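Local structure of MAU2 chromatid cohesion factor homolog (Saccharomyces cerevisiae, 4XDN) at residues His149-Leu154 with Ile188-His193; Gln173-Val178 with Pro303-Lys308. The protein forms a complex with SCC2 that is required for the association of cohesin with chromosomes, and so takes part in sister chromatid cohesion. All blocks are in the same frame, centred on the assembly; numbering follows the deposited sequence.

Contact 1 (His149-Leu154 with Ile188-His193)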
loop_
_atom_site.group_PDB
_atom_site.type_symbol
_atom_site.label_atom_id
_atom_site.label_comp_id
_atom_site.label_asym_id
_atom_site.label_seq_id
_atom_site.Cartn_x
_atom_site.Cartn_y
_atom_site.Cartn_z
ATOM N N HIS A 149 1.740 24.244 0.436
ATOM C CA HIS A 149 0.306 24.497 0.381
ATOM C C HIS A 149 -0.472 23.588 1.330
ATOM O O HIS A 149 -1.569 23.932 1.766
ATOM C CB HIS A 149 -0.203 24.327 -1.052
ATOM C CG HIS A 149 0.288 25.385 -1.991
ATOM N ND1 HIS A 149 1.415 25.226 -2.769
ATOM C CD2 HIS A 149 -0.186 26.623 -2.265
ATOM C CE1 HIS A 149 1.610 26.317 -3.487
ATOM N NE2 HIS A 149 0.653 27.181 -3.199
ATOM N N TYR A 150 0.098 22.431 1.651
ATOM C CA TYR A 150 -0.510 21.539 2.633
ATOM C C TYR A 150 -0.518 22.187 4.014
ATOM O O TYR A 150 -1.474 22.033 4.774
ATOM C CB TYR A 150 0.237 20.203 2.695
ATOM C CG TYR A 150 -0.177 19.181 1.655
ATOM C CD1 TYR A 150 -1.515 18.966 1.347
ATOM C CD2 TYR A 150 0.776 18.419 0.993
ATOM C CE1 TYR A 150 -1.890 18.027 0.401
ATOM C CE2 TYR A 150 0.413 17.479 0.051
ATOM C CZ TYR A 150 -0.920 17.286 -0.243
ATOM O OH TYR A 150 -1.279 16.347 -1.182
ATOM N N LYS A 151 0.550 22.911 4.335
ATOM C CA LYS A 151 0.662 23.577 5.631
ATOM C C LYS A 151 -0.335 24.728 5.742
ATOM O O LYS A 151 -0.946 24.931 6.791
ATOM C CB LYS A 151 2.088 24.089 5.849
ATOM C CG LYS A 151 3.110 22.980 6.040
ATOM C CD LYS A 151 4.518 23.527 6.194
ATOM C CE LYS A 151 5.527 22.406 6.399
ATOM N NZ LYS A 151 6.923 22.916 6.515
ATOM N N ILE A 152 -0.496 25.475 4.656
ATOM C CA ILE A 152 -1.475 26.552 4.607
ATOM C C ILE A 152 -2.876 25.977 4.773
ATOM O O ILE A 152 -3.686 26.500 5.540
ATOM C CB ILE A 152 -1.380 27.341 3.283
ATOM C CG1 ILE A 152 -0.035 28.072 3.205
ATOM C CG2 ILE A 152 -2.530 28.343 3.155
ATOM C CD1 ILE A 152 0.258 28.699 1.856
ATOM N N ALA A 153 -3.151 24.892 4.057
ATOM C CA ALA A 153 -4.460 24.254 4.102
ATOM C C ALA A 153 -4.773 23.739 5.503
ATOM O O ALA A 153 -5.870 23.957 6.018
ATOM C CB ALA A 153 -4.528 23.119 3.094
ATOM N N LEU A 154 -3.809 23.060 6.118
ATOM C CA LEU A 154 -4.002 22.497 7.451
ATOM C C LEU A 154 -4.225 23.596 8.484
ATOM O O LEU A 154 -5.066 23.464 9.373
ATOM C CB LEU A 154 -2.801 21.638 7.856
ATOM C CG LEU A 154 -2.848 21.065 9.277
ATOM C CD1 LEU A 154 -4.088 20.201 9.477
ATOM C CD2 LEU A 154 -1.589 20.270 9.574
ATOM N N ILE A 188 -1.845 13.537 7.151
ATOM C CA ILE A 188 -1.264 12.342 6.541
ATOM C C ILE A 188 -0.281 12.730 5.440
ATOM O O ILE A 188 0.841 12.228 5.397
ATOM C CB ILE A 188 -2.351 11.410 5.958
ATOM C CG1 ILE A 188 -3.194 10.817 7.090
ATOM C CG2 ILE A 188 -1.716 10.279 5.143
ATOM C CD1 ILE A 188 -4.400 10.023 6.623
ATOM N N LYS A 189 -0.707 13.630 4.560
ATOM C CA LYS A 189 0.135 14.086 3.458
ATOM C C LYS A 189 1.392 14.792 3.961
ATOM O O LYS A 189 2.440 14.735 3.316
ATOM C CB LYS A 189 -0.656 15.019 2.536
ATOM C CG LYS A 189 -1.736 14.322 1.716
ATOM C CD LYS A 189 -1.138 13.279 0.784
ATOM C CE LYS A 189 -2.156 12.783 -0.229
ATOM N NZ LYS A 189 -1.552 11.812 -1.183
ATOM N N LEU A 190 1.283 15.453 5.108
ATOM C CA LEU A 190 2.422 16.140 5.706
ATOM C C LEU A 190 3.261 15.196 6.564
ATOM O O LEU A 190 4.285 15.596 7.119
ATOM C CB LEU A 190 1.946 17.325 6.546
ATOM C CG LEU A 190 1.508 18.561 5.757
ATOM C CD1 LEU A 190 0.777 19.539 6.663
ATOM C CD2 LEU A 190 2.706 19.239 5.106
ATOM N N LYS A 191 2.820 13.944 6.664
ATOM C CA LYS A 191 3.536 12.917 7.416
ATOM C C LYS A 191 3.727 13.318 8.877
ATOM O O LYS A 191 4.808 13.153 9.444
ATOM C CB LYS A 191 4.888 12.622 6.763
ATOM C CG LYS A 191 4.764 12.089 5.348
ATOM C CD LYS A 191 6.119 11.757 4.745
ATOM C CE LYS A 191 5.978 10.863 3.526
ATOM N NZ LYS A 191 5.394 9.531 3.868
ATOM N N GLN A 192 2.665 13.848 9.474
ATOM C CA GLN A 192 2.653 14.188 10.893
ATOM C C GLN A 192 1.924 13.093 11.659
ATOM O O GLN A 192 0.808 13.283 12.140
ATOM C CB GLN A 192 1.987 15.542 11.111
ATOM C CG GLN A 192 2.717 16.689 10.434
ATOM C CD GLN A 192 1.988 18.006 10.577
ATOM O OE1 GLN A 192 0.805 18.041 10.911
ATOM N NE2 GLN A 192 2.693 19.101 10.326
ATOM N N HIS A 193 2.582 11.947 11.773
ATOM C CA HIS A 193 1.932 10.713 12.193
ATOM C C HIS A 193 1.338 10.783 13.598
ATOM O O HIS A 193 0.285 10.200 13.856
ATOM C CB HIS A 193 2.931 9.558 12.097
ATOM C CG HIS A 193 3.523 9.395 10.731
ATOM N ND1 HIS A 193 2.754 9.346 9.588
ATOM C CD2 HIS A 193 4.810 9.278 10.324
ATOM C CE1 HIS A 193 3.540 9.204 8.537
ATOM N NE2 HIS A 193 4.792 9.158 8.955
#

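Contact 2 (Gln173-Val178 with Pro303-Lys308)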
loop_
_atom_site.group_PDB
_atom_site.type_symbol
_atom_site.label_atom_id
_atom_site.label_comp_id
_atom_site.label_asym_id
_atom_site.label_seq_id
_atom_site.Cartn_x
_atom_site.Cartn_y
_atom_site.Cartn_z
ATOM N N GLN A 173 -22.151 21.604 12.996
ATOM C CA GLN A 173 -21.484 20.571 13.779
ATOM C C GLN A 173 -21.064 19.408 12.887
ATOM O O GLN A 173 -19.951 18.895 13.005
ATOM C CB GLN A 173 -22.397 20.071 14.900
ATOM C CG GLN A 173 -22.567 21.058 16.046
ATOM C CD GLN A 173 -21.287 21.264 16.835
ATOM O OE1 GLN A 173 -20.478 20.346 16.982
ATOM N NE2 GLN A 173 -21.094 22.477 17.343
ATOM N N ASN A 174 -21.960 18.996 11.996
ATOM C CA ASN A 174 -21.657 17.931 11.047
ATOM C C ASN A 174 -20.626 18.374 10.021
ATOM O O ASN A 174 -19.708 17.627 9.693
ATOM C CB ASN A 174 -22.926 17.464 10.337
ATOM C CG ASN A 174 -23.771 16.552 11.199
ATOM O OD1 ASN A 174 -23.661 15.331 11.121
ATOM N ND2 ASN A 174 -24.621 17.141 12.029
ATOM N N TRP A 175 -20.777 19.589 9.513
ATOM C CA TRP A 175 -19.798 20.129 8.584
ATOM C C TRP A 175 -18.420 20.214 9.240
ATOM O O TRP A 175 -17.402 19.985 8.592
ATOM C CB TRP A 175 -20.214 21.512 8.090
ATOM C CG TRP A 175 -21.119 21.518 6.898
ATOM C CD1 TRP A 175 -22.367 22.062 6.817
ATOM C CD2 TRP A 175 -20.837 20.965 5.608
ATOM N NE1 TRP A 175 -22.881 21.879 5.556
ATOM C CE2 TRP A 175 -21.962 21.205 4.795
ATOM C CE3 TRP A 175 -19.744 20.284 5.063
ATOM C CZ2 TRP A 175 -22.026 20.791 3.466
ATOM C CZ3 TRP A 175 -19.809 19.871 3.744
ATOM C CH2 TRP A 175 -20.944 20.128 2.961
ATOM N N ALA A 176 -18.392 20.552 10.525
ATOM C CA ALA A 176 -17.136 20.635 11.263
ATOM C C ALA A 176 -16.455 19.273 11.303
ATOM O O ALA A 176 -15.230 19.178 11.289
ATOM C CB ALA A 176 -17.376 21.152 12.673
ATOM N N SER A 177 -17.263 18.220 11.347
ATOM C CA SER A 177 -16.757 16.855 11.342
ATOM C C SER A 177 -16.115 16.509 9.998
ATOM O O SER A 177 -15.071 15.856 9.946
ATOM C CB SER A 177 -17.891 15.879 11.656
ATOM O OG SER A 177 -17.433 14.542 11.722
ATOM N N VAL A 178 -16.746 16.950 8.915
ATOM C CA VAL A 178 -16.207 16.743 7.578
ATOM C C VAL A 178 -14.836 17.401 7.453
ATOM O O VAL A 178 -13.912 16.818 6.893
ATOM C CB VAL A 178 -17.165 17.301 6.494
ATOM C CG1 VAL A 178 -16.520 17.304 5.104
ATOM C CG2 VAL A 178 -18.454 16.496 6.467
ATOM N N PRO A 303 -29.035 15.718 5.969
ATOM C CA PRO A 303 -29.737 16.350 4.853
ATOM C C PRO A 303 -28.945 17.558 4.365
ATOM O O PRO A 303 -28.653 18.459 5.153
ATOM C CB PRO A 303 -31.081 16.755 5.464
ATOM C CG PRO A 303 -31.282 15.794 6.586
ATOM C CD PRO A 303 -29.913 15.514 7.133
ATOM N N ARG A 304 -28.582 17.542 3.086
ATOM C CA ARG A 304 -27.766 18.583 2.462
ATOM C C ARG A 304 -26.309 18.508 2.913
ATOM O O ARG A 304 -25.581 19.498 2.847
ATOM C CB ARG A 304 -28.327 19.982 2.745
ATOM C CG ARG A 304 -29.850 20.119 2.639
ATOM C CD ARG A 304 -30.451 19.322 1.481
ATOM N NE ARG A 304 -29.651 19.385 0.259
ATOM C CZ ARG A 304 -29.761 20.325 -0.675
ATOM N NH1 ARG A 304 -30.638 21.312 -0.546
ATOM N NH2 ARG A 304 -28.981 20.274 -1.747
ATOM N N ILE A 305 -25.893 17.330 3.368
ATOM C CA ILE A 305 -24.478 17.026 3.553
ATOM C C ILE A 305 -24.221 15.593 3.103
ATOM O O ILE A 305 -24.354 14.652 3.887
ATOM C CB ILE A 305 -24.018 17.202 5.014
ATOM C CG1 ILE A 305 -24.316 18.627 5.492
ATOM C CG2 ILE A 305 -22.522 16.887 5.138
ATOM C CD1 ILE A 305 -23.809 18.942 6.885
ATOM N N ALA A 306 -23.859 15.442 1.831
ATOM C CA ALA A 306 -23.606 14.133 1.241
ATOM C C ALA A 306 -22.189 14.054 0.684
ATOM O O ALA A 306 -21.780 14.889 -0.122
ATOM C CB ALA A 306 -24.621 13.845 0.145
ATOM N N LEU A 307 -21.448 13.044 1.127
ATOM C CA LEU A 307 -20.096 12.801 0.643
ATOM C C LEU A 307 -20.064 11.591 -0.281
ATOM O O LEU A 307 -20.530 10.512 0.083
ATOM C CB LEU A 307 -19.135 12.582 1.815
ATOM C CG LEU A 307 -18.411 13.810 2.367
ATOM C CD1 LEU A 307 -17.664 13.455 3.643
ATOM C CD2 LEU A 307 -17.444 14.359 1.339
ATOM N N LYS A 308 -19.514 11.778 -1.478
ATOM C CA LYS A 308 -19.342 10.681 -2.424
ATOM C C LYS A 308 -17.951 10.067 -2.276
ATOM O O LYS A 308 -16.948 10.777 -2.302
ATOM C CB LYS A 308 -19.561 11.164 -3.857
ATOM C CG LYS A 308 -19.359 10.084 -4.911
ATOM C CD LYS A 308 -19.860 10.542 -6.272
ATOM C CE LYS A 308 -19.516 9.550 -7.364
ATOM N NZ LYS A 308 -19.949 10.037 -8.704
HETATM O O HOH W 1 -25.330 22.076 4.009
#

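Contact 1 (His149-Leu154 with Ile188-His193)
Y150 and L190 meet where the end of helix 170-189 packs back against the first turns of helix 147-165, at the open end of the antiparallel helical hairpin formed by these two helices. L190 supplies both methyls: CD2 lies 3.6 Å from Y150 CB and also reaches CG of K151, while CD1 sits 3.8 Å from CD2 of L154. The phenol ring has a neighbour of its own. K189 CB stands over one face, 3.7 Å from the Y150 ring centroid and 16° off the normal, a CH-pi contact; beyond it the chain bends at chi2 (-62°), and CG and CD run past the hydroxyl. That hydroxyl hydrogen-bonds to the carboxylate of D145, which fixes the far end of the ring, while L142 of helix 126-144 touches both Y150 and K189. No hydrogen bond crosses between the segments, so the fit rests on shape and apolar area. What turns the chain here is a Schellman motif: K191 takes a positive phi (58°), and its N bonds to I188 O at 2.9 Å. The next residue, Q192, is the N-cap of helix 193-206, and its OE1 rests 3.5 Å from L154 CD2.

Contact 2 (Gln173-Val178 with Pro303-Lys308)
I305 lays its side chain against W175, V178 and N174 of helix 170-189. Its CB points at the helix, and the two branches from it part company. CG2, the shorter one, goes to V178, whose CG2 is 4.3 Å away, a loose apolar contact. CG1 takes the other direction, lying beside the backbone N (chi1 -57°), and comes within 3.6 Å of W175 NE1 and CE2. With chi2 extended, the tip CD1 is carried on over the indole: it stands 3.4 Å from the centroid of the W175 five-membered ring, 12° off the normal, a close CH-pi contact over the face. The same methyl reaches 3.9 Å to N174 CB, so it is held between the flat ring and the helix surface. Farther along the strand L307 CD1 approaches V178 CG2 at 4.2 Å and extends the apolar seam.

The polar atom of the indole is served at the ring edge. A water lying in the ring plane accepts from W175 NE1 at 2.9 Å and donates to R304 O at 2.8 Å, tying the helix to the turn just ahead of the strand. The guanidinium of R304 looks to a different helix, in a salt bridge with E127, and N174 ND2 bonds to E170 O. Near W175, M130 and M164 bring in helices 126-144 and 147-165, and an apolar side chain of another protein chain also packs on it.

Strand 305-310 pairs antiparallel with 297-302 through a turn at P303 and R304, whose backbone angles are close to type II, and at K308 the sheet runs on into a strand of the other chain. The arrangement is a beta-hairpin packed on a helix, with its sheet extended by intermolecular strand pairing.

Helix 170-189 is common to both contacts. Contact 2 uses an early stretch of it, 173-178, while the second segment of contact 1, 188-193, takes in its last residues and the turn after it. The two sites lie 22 Å apart between centres and about 11 Å between nearest atoms, with no direct touch. In sequence they cross, since 173-178 falls between the two segments of contact 1. They differ in setting: contact 1 is at the surface and no other protein chain of the assembly touches it, whereas contact 2 is largely buried and borders another chain. A sulfate, probably from the crystallisation liquor, sits about 3 Å from the side chain of Q192 in contact 1.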